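Local coordinates for protein HTH-type transcriptional regulator PrpR (Mycobacterium tuberculosis, PDB 6D2S) that regulates expression of the enzymes that break down short-chain fatty acids, including cholesterol-derived propionate, through the glyoxylate and methylcitrate cycles, at residues Thr64-Tyr69 and Ala79-Pro84. Sequence-based numbering, arbitrary orientation. Where two conformers were deposited one is given.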
# COMPACT_ATOMS: atom_id res chain seq x y z
N THR A 64 14.95 2.89 -15.97
CA THR A 64 13.50 3.10 -15.91
C THR A 64 12.99 3.07 -14.46
O THR A 64 11.87 2.64 -14.19
CB THR A 64 12.75 2.08 -16.78
OG1 THR A 64 11.45 2.60 -17.11
CG2 THR A 64 12.59 0.76 -16.05
N ALA A 65 13.82 3.52 -13.52
CA ALA A 65 13.38 3.64 -12.15
C ALA A 65 12.21 4.62 -12.06
O ALA A 65 11.97 5.42 -12.97
CB ALA A 65 14.54 4.10 -11.26
N LYS A 66 11.47 4.56 -10.94
CA LYS A 66 10.42 5.54 -10.72
C LYS A 66 10.95 6.82 -10.07
O LYS A 66 10.25 7.85 -10.11
CB LYS A 66 9.29 4.96 -9.85
CG LYS A 66 8.52 3.82 -10.51
CD LYS A 66 7.33 3.39 -9.66
CE LYS A 66 6.53 2.28 -10.34
NZ LYS A 66 5.23 2.03 -9.63
N ARG A 67 12.14 6.78 -9.49
CA ARG A 67 12.74 7.98 -8.92
C ARG A 67 14.24 7.79 -8.84
O ARG A 67 14.76 6.67 -8.91
CB ARG A 67 12.16 8.29 -7.53
CG ARG A 67 12.69 7.36 -6.43
CD ARG A 67 12.10 7.68 -5.05
NE ARG A 67 12.70 6.79 -4.06
CZ ARG A 67 12.23 5.58 -3.76
NH1 ARG A 67 11.13 5.11 -4.36
NH2 ARG A 67 12.85 4.84 -2.86
N ARG A 68 14.94 8.92 -8.72
CA ARG A 68 16.38 8.92 -8.47
C ARG A 68 16.68 10.14 -7.61
O ARG A 68 16.40 11.27 -8.03
CB ARG A 68 17.20 8.97 -9.77
CG ARG A 68 18.71 8.83 -9.57
CD ARG A 68 19.07 7.45 -9.05
NE ARG A 68 20.48 7.33 -8.66
CZ ARG A 68 21.41 6.72 -9.40
NH1 ARG A 68 21.09 6.17 -10.56
NH2 ARG A 68 22.65 6.65 -8.96
N TYR A 69 17.22 9.92 -6.42
CA TYR A 69 17.58 11.01 -5.54
C TYR A 69 19.04 11.40 -5.79
O TYR A 69 19.91 10.52 -5.89
CB TYR A 69 17.36 10.62 -4.08
CG TYR A 69 17.63 11.76 -3.13
CD1 TYR A 69 16.99 12.98 -3.30
CD2 TYR A 69 18.51 11.61 -2.06
CE1 TYR A 69 17.23 14.03 -2.45
CE2 TYR A 69 18.74 12.66 -1.20
CZ TYR A 69 18.10 13.87 -1.40
OH TYR A 69 18.33 14.92 -0.55
N ALA A 79 9.75 9.93 -12.11
CA ALA A 79 9.49 9.52 -13.49
C ALA A 79 8.25 10.20 -14.06
O ALA A 79 7.18 10.18 -13.45
CB ALA A 79 9.32 8.00 -13.57
N HIS A 80 8.39 10.74 -15.27
CA HIS A 80 7.31 11.48 -15.92
C HIS A 80 6.14 10.58 -16.30
O HIS A 80 5.01 11.06 -16.42
CB HIS A 80 7.85 12.19 -17.16
CG HIS A 80 8.04 11.28 -18.33
ND1 HIS A 80 8.94 10.24 -18.33
CD2 HIS A 80 7.40 11.22 -19.53
CE1 HIS A 80 8.87 9.59 -19.47
NE2 HIS A 80 7.95 10.17 -20.22
N TRP A 81 6.38 9.29 -16.53
CA TRP A 81 5.29 8.42 -16.94
C TRP A 81 4.38 8.01 -15.78
O TRP A 81 3.40 7.30 -16.01
CB TRP A 81 5.83 7.17 -17.65
CG TRP A 81 6.89 6.42 -16.90
CD1 TRP A 81 8.24 6.60 -16.98
CD2 TRP A 81 6.69 5.34 -15.98
NE1 TRP A 81 8.89 5.71 -16.16
CE2 TRP A 81 7.96 4.93 -15.53
CE3 TRP A 81 5.55 4.68 -15.49
CZ2 TRP A 81 8.12 3.88 -14.61
CZ3 TRP A 81 5.72 3.65 -14.59
CH2 TRP A 81 7.00 3.26 -14.16
N LEU A 82 4.68 8.45 -14.56
CA LEU A 82 3.80 8.17 -13.43
C LEU A 82 2.63 9.14 -13.37
O LEU A 82 2.77 10.32 -13.70
CB LEU A 82 4.58 8.26 -12.11
CG LEU A 82 5.77 7.32 -11.93
CD1 LEU A 82 6.52 7.67 -10.66
CD2 LEU A 82 5.31 5.84 -11.91
N MET A 83 1.46 8.62 -12.97
CA MET A 83 0.32 9.48 -12.71
C MET A 83 0.53 10.25 -11.41
O MET A 83 1.40 9.90 -10.61
CB MET A 83 -0.96 8.65 -12.62
CG MET A 83 -1.38 8.01 -13.93
SD MET A 83 -1.75 9.25 -15.18
CE MET A 83 -3.11 10.13 -14.42
N PRO A 84 -0.25 11.31 -11.18
CA PRO A 84 -0.04 12.13 -9.97
C PRO A 84 0.01 11.33 -8.68
O PRO A 84 0.82 11.64 -7.79
CB PRO A 84 -1.24 13.09 -10.00
CG PRO A 84 -1.52 13.25 -11.47
CD PRO A 84 -1.29 11.88 -12.06
O HOH W 1 11.75 5.67 -15.68
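Ala79 gives its backbone N-H to Lys66 O (N to O 2.9 Å, N-H...O angle 163°), nearly straight at the hydrogen; the donor approaches the oxygen from above the carbonyl plane. Its small CB lies against Lys66 O and Ala65 O and over the rim of one face of the Trp81 indole, so a methyl suits this buried spot. A type I turn from Ala79 to Leu82 then swings the chain round, closed by Leu82 N to Ala79 O at 3.2 Å. At Trp81, CG sits between the backbone N and the carbonyl carbon (chi1 52°), which brings the indole back toward 64-69. Tryptophan offers a broad surface plus one N-H at its edge: NE1 donates to a water (2.9 Å) in the ring plane, which donates to Ala65 O at 2.7 Å, bridging the segments. CH2 meets CE of Lys66 at 4.0 Å, where the two side chains cross at about a right angle; the long aliphatic stem of lysine suits this packing and carries NZ on to weak hydrogen bonds with Gln86 and Tyr254 O. Leu82 sets both methyls against Lys66, CD1 by O and CB, CD2 by CD (3.9 Å) and CG; CD2 also lies over the indole face that carries Ala79 CB. Within the IrrE N-terminal-like domain, the contact lies at the open end of the antiparallel hairpin 67-70/75-79, where the chain turns toward helix 84-99, whose Arg87 holds the carbonyls of His80 and Leu82.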